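Molybdopterin biosynthesis Mog protein (Mycobacterium tuberculosis, PDB 2G4R) probably binds molybdopterin and acts in the biosynthesis of the molybdenum cofactor. Local coordinates at residues A[4-9]-A[35-40]; A[8-13]-A[42-47]; A[85-90]-A[118-123]. All coordinates share one frame; numbering follows the deposited sequence.

Contact 1. Residues A[4-9]-A[35-40]; sequences RSARIV and HGFSSV
Phe37 and Val40 are the two bumps that the loop 35-40 presses against the start of strand 6-11, and Ala6 supplies the hollow between them. The phenyl ring lies against the backbone of Arg4 and Ser5: its CD2 comes within 3.4 Å of Arg4 C, while Arg4 N sits over one face, 3.5 Å above the ring plane and displaced toward the rim. Ser5 C lies in plane at the ring edge. The short methyl of Ala6 meets the same corner obliquely, with CB 3.5 Å from Phe37 CD2; a side chain this small lets the ring settle close to the main chain. Phe37 carries its CG anti to the carbonyl carbon (chi1 -55°), which swings the ring toward the strand. Leu32 of helix 24-34 also touches Phe37.

Val40 is the second knob. With CG1 anti to the backbone N (chi1 -175°), that methyl touches Ala6 O at 3.5 Å and Ile8 CG1 at 3.9 Å, where the two branched side chains cross obliquely. Ile8 in turn packs on Ile28, Ala29 and Leu32, so a long branched residue suits a place reached from both loop and helix. Gly36 adopts a positive phi of 90°, where a CB would jam against the carbonyl before it; glycine fits the turn out of the helix. No hydrogen bond joins the two segments; the fit is by van der Waals contact, partly with the strand's own peptide groups. Helix 24-34 follows strand 6-11 and leads back through 35-40 to the parallel strand 43-45: this is the return loop of a beta-alpha-beta crossover in the alpha/beta molybdopterin-binding fold.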
loop_
_atom_site.group_PDB
_atom_site.type_symbol
_atom_site.label_atom_id
_atom_site.label_comp_id
_atom_site.label_asym_id
_atom_site.label_seq_id
_atom_site.Cartn_x
_atom_site.Cartn_y
_atom_site.Cartn_z
ATOM N N ARG A 4 -23.117 14.646 -1.054
ATOM C CA ARG A 4 -22.506 14.797 -2.412
ATOM C C ARG A 4 -21.015 14.339 -2.556
ATOM O O ARG A 4 -20.712 13.641 -3.530
ATOM C CB ARG A 4 -22.664 16.249 -2.930
ATOM C CG ARG A 4 -21.677 16.671 -4.066
ATOM C CD ARG A 4 -21.057 18.053 -3.852
ATOM N NE ARG A 4 -22.085 19.088 -3.786
ATOM C CZ ARG A 4 -22.677 19.672 -4.838
ATOM N NH1 ARG A 4 -22.358 19.355 -6.097
ATOM N NH2 ARG A 4 -23.610 20.593 -4.621
ATOM N N SER A 5 -20.097 14.724 -1.649
ATOM C CA SER A 5 -18.645 14.354 -1.785
ATOM C C SER A 5 -18.022 13.620 -0.597
ATOM O O SER A 5 -18.258 13.973 0.561
ATOM C CB SER A 5 -17.782 15.577 -2.107
ATOM O OG SER A 5 -17.573 16.405 -0.977
ATOM N N ALA A 6 -17.219 12.592 -0.871
ATOM C CA ALA A 6 -16.722 11.755 0.215
ATOM C C ALA A 6 -15.387 11.112 -0.124
ATOM O O ALA A 6 -15.004 11.033 -1.317
ATOM C CB ALA A 6 -17.792 10.654 0.606
ATOM N N ARG A 7 -14.675 10.706 0.937
ATOM C CA ARG A 7 -13.598 9.765 0.849
ATOM C C ARG A 7 -13.724 8.604 1.832
ATOM O O ARG A 7 -14.285 8.739 2.909
ATOM C CB ARG A 7 -12.301 10.467 1.095
ATOM C CG ARG A 7 -11.986 11.429 -0.020
ATOM C CD ARG A 7 -10.602 11.921 0.029
ATOM N NE ARG A 7 -10.287 12.841 -1.075
ATOM C CZ ARG A 7 -9.132 13.501 -1.166
ATOM N NH1 ARG A 7 -8.156 13.307 -0.267
ATOM N NH2 ARG A 7 -8.941 14.358 -2.169
ATOM N N ILE A 8 -13.038 7.518 1.475
ATOM C CA ILE A 8 -12.963 6.286 2.207
ATOM C C ILE A 8 -11.507 5.976 2.487
ATOM O O ILE A 8 -10.665 5.927 1.589
ATOM C CB ILE A 8 -13.528 5.106 1.381
ATOM C CG1 ILE A 8 -14.977 5.360 0.990
ATOM C CG2 ILE A 8 -13.482 3.801 2.181
ATOM C CD1 ILE A 8 -15.471 4.341 -0.059
ATOM N N VAL A 9 -11.218 5.753 3.749
ATOM C CA VAL A 9 -9.881 5.439 4.160
ATOM C C VAL A 9 -9.969 4.136 4.922
ATOM O O VAL A 9 -10.548 4.049 6.009
ATOM C CB VAL A 9 -9.338 6.571 5.028
ATOM C CG1 VAL A 9 -7.972 6.216 5.569
ATOM C CG2 VAL A 9 -9.376 7.918 4.240
ATOM N N HIS A 35 -26.391 6.606 -1.421
ATOM C CA HIS A 35 -26.778 7.811 -0.671
ATOM C C HIS A 35 -26.314 9.130 -1.317
ATOM O O HIS A 35 -26.092 10.127 -0.636
ATOM C CB HIS A 35 -26.273 7.705 0.783
ATOM C CG HIS A 35 -26.982 6.665 1.590
ATOM N ND1 HIS A 35 -26.701 5.317 1.490
ATOM C CD2 HIS A 35 -27.978 6.770 2.503
ATOM C CE1 HIS A 35 -27.496 4.639 2.302
ATOM N NE2 HIS A 35 -28.279 5.496 2.925
ATOM N N GLY A 36 -26.181 9.146 -2.636
ATOM C CA GLY A 36 -25.991 10.407 -3.358
ATOM C C GLY A 36 -24.558 10.857 -3.542
ATOM O O GLY A 36 -24.283 11.979 -3.980
ATOM N N PHE A 37 -23.623 9.987 -3.208
ATOM C CA PHE A 37 -22.263 10.248 -3.556
ATOM C C PHE A 37 -22.054 9.436 -4.816
ATOM O O PHE A 37 -22.966 8.776 -5.328
ATOM C CB PHE A 37 -21.337 9.807 -2.420
ATOM C CG PHE A 37 -21.687 10.426 -1.111
ATOM C CD1 PHE A 37 -22.759 9.960 -0.372
ATOM C CD2 PHE A 37 -20.953 11.501 -0.621
ATOM C CE1 PHE A 37 -23.086 10.559 0.837
ATOM C CE2 PHE A 37 -21.269 12.094 0.583
ATOM C CZ PHE A 37 -22.332 11.626 1.315
ATOM N N SER A 38 -20.857 9.471 -5.337
ATOM C CA SER A 38 -20.478 8.477 -6.336
ATOM C C SER A 38 -19.194 9.000 -6.878
ATOM O O SER A 38 -18.846 10.148 -6.612
ATOM C CB SER A 38 -21.508 8.346 -7.477
ATOM O OG SER A 38 -21.740 9.601 -8.127
ATOM N N SER A 39 -18.412 8.158 -7.527
ATOM C CA SER A 39 -18.213 6.786 -7.149
ATOM C C SER A 39 -16.909 7.040 -6.437
ATOM O O SER A 39 -15.998 7.701 -6.996
ATOM C CB SER A 39 -18.014 5.899 -8.384
ATOM O OG SER A 39 -17.436 6.645 -9.460
ATOM N N VAL A 40 -16.822 6.593 -5.194
ATOM C CA VAL A 40 -15.639 6.831 -4.399
ATOM C C VAL A 40 -14.894 5.519 -4.323
ATOM O O VAL A 40 -15.514 4.449 -4.093
ATOM C CB VAL A 40 -16.053 7.316 -2.987
ATOM C CG1 VAL A 40 -14.848 7.688 -2.179
ATOM C CG2 VAL A 40 -16.984 8.488 -3.090
#

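Contact 2. Residues A[8-13]-A[42-47]; sequences IVVVSS and PQVVAD
Ile8 to Ser12 and Gln43 to Val45 run parallel, the axes of strands 8-11 and 43-45 approaching to 4.6 Å at an angle of 29° between them, and a ladder of four backbone hydrogen bonds joins them. Gln43 N gives to Ile8 O and Val10 N to Gln43 O; Val45 N then gives to Val10 O and Ser12 N to Val45 O, each at 2.8 Å. Val10 thus uses both its N and its O on the same neighbour, while Val9 and Val11 bond to strand 65-69 on the other flank.

Side chains alternate between the two faces. On one, Val9 CG1 meets Val45 CG2 at 3.9 Å; on the other, Val10 CG2 rests alongside the Pro42 ring, 4.0 Å from its CB, and Val10 CB faces Val44 CG2. Beta-branched valines suit the extended backbone and fill the layer between sheet and helices, with Val11 packing on Val51 of helix 49-60. The pair forms the parallel edge of the alpha/beta sheet of the molybdopterin-binding fold, joined through helix 24-34, and from the outermost strand 43-45 Val44 and Gln43 also reach a second subunit. The Gln43 chain passes Ile8 O with its CG (3.4 Å), and its NE2 donates to a water that also takes the N-H of Ile8.

Past the ladder the strands end but the chains stay close. Ser12 N-caps the following helix, its OG accepting from Ala15 N, and Ser13 turns its OG to receive Asp47 N at 3.2 Å. The Asp47 side chain crosses that of Val11 at about a right angle, OD1 lying 3.3 Å from Val11 CG1. Asp47 OD2 accepts from two waters: one receives the N-H of Ser13, the other stands 3.0 Å from Ser13 OG.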
loop_
_atom_site.group_PDB
_atom_site.type_symbol
_atom_site.label_atom_id
_atom_site.label_comp_id
_atom_site.label_asym_id
_atom_site.label_seq_id
_atom_site.Cartn_x
_atom_site.Cartn_y
_atom_site.Cartn_z
ATOM N N ILE A 8 -13.038 7.518 1.475
ATOM C CA ILE A 8 -12.963 6.286 2.207
ATOM C C ILE A 8 -11.507 5.976 2.487
ATOM O O ILE A 8 -10.665 5.927 1.589
ATOM C CB ILE A 8 -13.528 5.106 1.381
ATOM C CG1 ILE A 8 -14.977 5.360 0.990
ATOM C CG2 ILE A 8 -13.482 3.801 2.181
ATOM C CD1 ILE A 8 -15.471 4.341 -0.059
ATOM N N VAL A 9 -11.218 5.753 3.749
ATOM C CA VAL A 9 -9.881 5.439 4.160
ATOM C C VAL A 9 -9.969 4.136 4.922
ATOM O O VAL A 9 -10.548 4.049 6.009
ATOM C CB VAL A 9 -9.338 6.571 5.028
ATOM C CG1 VAL A 9 -7.972 6.216 5.569
ATOM C CG2 VAL A 9 -9.376 7.918 4.240
ATOM N N VAL A 10 -9.394 3.110 4.333
ATOM C CA VAL A 10 -9.287 1.801 4.960
ATOM C C VAL A 10 -7.889 1.705 5.548
ATOM O O VAL A 10 -6.886 1.887 4.833
ATOM C CB VAL A 10 -9.516 0.691 3.924
ATOM C CG1 VAL A 10 -9.424 -0.681 4.586
ATOM C CG2 VAL A 10 -10.848 0.875 3.221
ATOM N N VAL A 11 -7.819 1.415 6.846
ATOM C CA VAL A 11 -6.546 1.338 7.588
ATOM C C VAL A 11 -6.122 -0.111 7.811
ATOM O O VAL A 11 -6.706 -0.834 8.610
ATOM C CB VAL A 11 -6.630 2.079 8.957
ATOM C CG1 VAL A 11 -5.205 2.228 9.628
ATOM C CG2 VAL A 11 -7.340 3.464 8.794
ATOM N N SER A 12 -5.097 -0.535 7.096
ATOM C CA SER A 12 -4.546 -1.856 7.261
ATOM C C SER A 12 -3.169 -1.846 6.612
ATOM O O SER A 12 -3.020 -1.600 5.400
ATOM C CB SER A 12 -5.430 -2.898 6.575
ATOM O OG SER A 12 -4.763 -4.162 6.467
ATOM N N SER A 13 -2.159 -2.110 7.412
ATOM C CA SER A 13 -0.790 -2.076 6.892
ATOM C C SER A 13 -0.583 -3.190 5.870
ATOM O O SER A 13 -0.011 -2.944 4.790
ATOM C CB SER A 13 0.222 -2.155 8.033
ATOM O OG SER A 13 0.143 -0.992 8.857
ATOM N N PRO A 42 -11.937 3.231 -2.369
ATOM C CA PRO A 42 -11.148 3.212 -1.112
ATOM C C PRO A 42 -9.680 3.622 -1.252
ATOM O O PRO A 42 -9.015 3.166 -2.192
ATOM C CB PRO A 42 -11.211 1.743 -0.677
ATOM C CG PRO A 42 -12.408 1.150 -1.379
ATOM C CD PRO A 42 -12.598 1.941 -2.645
ATOM N N GLN A 43 -9.176 4.426 -0.308
ATOM C CA GLN A 43 -7.715 4.589 -0.088
ATOM C C GLN A 43 -7.314 3.692 1.060
ATOM O O GLN A 43 -7.845 3.805 2.169
ATOM C CB GLN A 43 -7.314 6.023 0.316
ATOM C CG GLN A 43 -8.146 7.022 -0.416
ATOM C CD GLN A 43 -8.133 8.440 0.123
ATOM O OE1 GLN A 43 -7.165 8.919 0.777
ATOM N NE2 GLN A 43 -9.200 9.144 -0.218
ATOM N N VAL A 44 -6.378 2.818 0.814
ATOM C CA VAL A 44 -5.968 1.885 1.793
ATOM C C VAL A 44 -4.625 2.370 2.257
ATOM O O VAL A 44 -3.740 2.651 1.426
ATOM C CB VAL A 44 -5.881 0.451 1.251
ATOM C CG1 VAL A 44 -5.571 -0.508 2.401
ATOM C CG2 VAL A 44 -7.198 0.040 0.581
ATOM N N VAL A 45 -4.498 2.539 3.568
ATOM C CA VAL A 45 -3.266 3.090 4.153
ATOM C C VAL A 45 -2.860 2.288 5.398
ATOM O O VAL A 45 -3.682 1.583 6.005
ATOM C CB VAL A 45 -3.385 4.608 4.557
ATOM C CG1 VAL A 45 -3.813 5.459 3.413
ATOM C CG2 VAL A 45 -4.381 4.813 5.747
ATOM N N ALA A 46 -1.574 2.373 5.762
ATOM C CA ALA A 46 -1.063 1.704 6.962
ATOM C C ALA A 46 -1.526 2.414 8.228
ATOM O O ALA A 46 -1.931 3.600 8.189
ATOM C CB ALA A 46 0.475 1.619 6.950
ATOM N N ASP A 47 -1.444 1.687 9.340
ATOM C CA ASP A 47 -1.762 2.234 10.662
ATOM C C ASP A 47 -0.759 3.354 10.942
ATOM O O ASP A 47 0.347 3.322 10.463
ATOM C CB ASP A 47 -1.532 1.207 11.767
ATOM C CG ASP A 47 -2.522 0.079 11.773
ATOM O OD1 ASP A 47 -3.763 0.267 11.880
ATOM O OD2 ASP A 47 -2.030 -1.067 11.763
HETATM O O HOH W 1 -11.562 7.820 -1.006
HETATM O O HOH W 2 -5.606 -1.544 11.244
HETATM O O HOH W 3 -2.711 -3.185 10.385
HETATM O O HOH W 4 0.678 -1.773 11.687
#

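Contact 3. Residues A[85-90]-A[118-123]; sequences VAVLDY and GVAGRT
The Tyr90 ring lies beside Val119, both side chains pointing the same way from the sheet, and the valine meets its phenol end obliquely: Val119 CB is 3.6 Å from Tyr90 CZ. With chi1 at 53°, Tyr90 CG is folded back over the main chain, which brings the ring over to Val119, its long axis running across the neighbouring strand. The other flat group, the Asp89 carboxylate, is met from above its plane by Gly121 N, 2.8 Å from OD2. A water bridges OD2 and Gly121 O, so the carboxylate holds the glycine's N-H directly and its carbonyl through the water; positive phi there suits the type II' turn from Ala120 to Thr123.

Between these groups Val119 O accepts two N-H groups in its carbonyl plane, Asp89 N at 2.7 Å and Tyr90 N at a longer 3.3 Å. Val119 N returns a bond to Tyr90 O at 3.1 Å. Gly118 brings its CA to 3.1 Å from Tyr90 O, and any CB there would clash with that oxygen and with Leu88 CD1. Leu88 spreads its methyls over the Gly118 backbone, and the small Ala120 CB fits against Val87 O (3.5 Å) and the Val87 side chain, which packs on helix 49-60. Two consecutive residues, Asp89 and Tyr90, opposite the single Val119 make a classic beta bulge where helix 80-87 leads into edge strand 90-91.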
loop_
_atom_site.group_PDB
_atom_site.type_symbol
_atom_site.label_atom_id
_atom_site.label_comp_id
_atom_site.label_asym_id
_atom_site.label_seq_id
_atom_site.Cartn_x
_atom_site.Cartn_y
_atom_site.Cartn_z
ATOM N N VAL A 85 -8.985 11.987 16.207
ATOM C CA VAL A 85 -9.143 13.026 17.222
ATOM C C VAL A 85 -8.182 14.196 16.928
ATOM O O VAL A 85 -8.572 15.346 17.101
ATOM C CB VAL A 85 -8.876 12.530 18.657
ATOM C CG1 VAL A 85 -8.773 13.760 19.694
ATOM C CG2 VAL A 85 -9.953 11.520 19.119
ATOM N N ALA A 86 -6.957 13.903 16.488
ATOM C CA ALA A 86 -5.980 14.973 16.218
ATOM C C ALA A 86 -6.471 15.914 15.138
ATOM O O ALA A 86 -6.273 17.108 15.240
ATOM C CB ALA A 86 -4.590 14.381 15.811
ATOM N N VAL A 87 -7.097 15.370 14.099
ATOM C CA VAL A 87 -7.625 16.153 12.998
ATOM C C VAL A 87 -8.941 16.861 13.342
ATOM O O VAL A 87 -9.228 17.937 12.833
ATOM C CB VAL A 87 -7.826 15.250 11.752
ATOM C CG1 VAL A 87 -8.467 15.976 10.635
ATOM C CG2 VAL A 87 -6.489 14.727 11.271
ATOM N N LEU A 88 -9.739 16.264 14.221
ATOM C CA LEU A 88 -11.092 16.775 14.510
ATOM C C LEU A 88 -11.071 18.101 15.249
ATOM O O LEU A 88 -10.181 18.328 16.063
ATOM C CB LEU A 88 -11.861 15.758 15.354
ATOM C CG LEU A 88 -12.394 14.539 14.596
ATOM C CD1 LEU A 88 -13.194 13.554 15.506
ATOM C CD2 LEU A 88 -13.248 14.974 13.481
ATOM N N ASP A 89 -12.052 18.950 14.963
ATOM C CA ASP A 89 -12.354 20.113 15.821
ATOM C C ASP A 89 -13.025 19.614 17.103
ATOM O O ASP A 89 -12.652 20.032 18.216
ATOM C CB ASP A 89 -13.271 21.120 15.102
ATOM C CG ASP A 89 -12.584 21.832 13.942
ATOM O OD1 ASP A 89 -11.348 22.002 13.970
ATOM O OD2 ASP A 89 -13.291 22.210 12.986
ATOM N N TYR A 90 -14.002 18.703 16.959
ATOM C CA TYR A 90 -14.623 18.077 18.102
ATOM C C TYR A 90 -15.234 16.710 17.776
ATOM O O TYR A 90 -15.451 16.389 16.599
ATOM C CB TYR A 90 -15.716 18.987 18.659
ATOM C CG TYR A 90 -16.718 19.425 17.623
ATOM C CD1 TYR A 90 -17.787 18.597 17.265
ATOM C CD2 TYR A 90 -16.614 20.673 17.027
ATOM C CE1 TYR A 90 -18.697 18.974 16.316
ATOM C CE2 TYR A 90 -17.528 21.078 16.071
ATOM C CZ TYR A 90 -18.572 20.216 15.737
ATOM O OH TYR A 90 -19.465 20.593 14.800
ATOM N N GLY A 118 -16.681 12.832 14.370
ATOM C CA GLY A 118 -16.655 14.262 14.678
ATOM C C GLY A 118 -16.723 15.113 13.460
ATOM O O GLY A 118 -16.947 14.613 12.327
ATOM N N VAL A 119 -16.509 16.410 13.682
ATOM C CA VAL A 119 -16.402 17.389 12.621
ATOM C C VAL A 119 -15.013 18.040 12.659
ATOM O O VAL A 119 -14.413 18.288 13.752
ATOM C CB VAL A 119 -17.546 18.467 12.707
ATOM C CG1 VAL A 119 -17.369 19.523 11.649
ATOM C CG2 VAL A 119 -18.933 17.844 12.617
ATOM N N ALA A 120 -14.466 18.212 11.455
ATOM C CA ALA A 120 -13.219 18.955 11.199
ATOM C C ALA A 120 -13.499 19.937 10.061
ATOM O O ALA A 120 -13.749 19.521 8.926
ATOM C CB ALA A 120 -12.112 18.000 10.798
ATOM N N GLY A 121 -13.435 21.234 10.348
ATOM C CA GLY A 121 -13.867 22.235 9.391
ATOM C C GLY A 121 -15.333 22.028 9.090
ATOM O O GLY A 121 -16.161 22.192 9.975
ATOM N N ARG A 122 -15.666 21.682 7.852
ATOM C CA ARG A 122 -17.060 21.347 7.521
ATOM C C ARG A 122 -17.172 19.885 7.024
ATOM O O ARG A 122 -18.132 19.529 6.343
ATOM C CB ARG A 122 -17.610 22.289 6.463
ATOM C CG ARG A 122 -17.607 23.797 6.820
ATOM C CD ARG A 122 -18.565 24.606 5.886
ATOM N NE ARG A 122 -19.517 23.732 5.180
ATOM C CZ ARG A 122 -20.660 24.115 4.623
ATOM N NH1 ARG A 122 -21.047 25.395 4.615
ATOM N NH2 ARG A 122 -21.421 23.182 4.041
ATOM N N THR A 123 -16.196 19.057 7.403
ATOM C CA THR A 123 -16.147 17.655 7.033
ATOM C C THR A 123 -16.551 16.749 8.217
ATOM O O THR A 123 -16.059 16.883 9.339
ATOM C CB THR A 123 -14.691 17.285 6.594
ATOM O OG1 THR A 123 -14.294 18.128 5.505
ATOM C CG2 THR A 123 -14.590 15.866 6.197
HETATM O O HOH W 5 -15.944 22.860 12.866
#

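All three contacts belong to one mixed sheet, ordered 43-45, 6-11, 65-69, 123-128, 117-120, 90-91. Contacts 1 and 2 share strand 6-11, with Ile8 and Val9 in both, and lie about 16 Å apart between centres; Arg7 of contact 1 packs on Gln43 of contact 2. Together they trace the passage from strand 6-11 through helix 24-34 to strand 43-45; both touch the second subunit, and contact 2 also a third. Contact 3 comes later in the chain, at the other edge, its centre about 18 and about 19 Å from those of contacts 1 and 2, and no other subunit reaches it. The parallel edge therefore takes part in trimer packing, while the antiparallel edge appears to close the sheet within the chain.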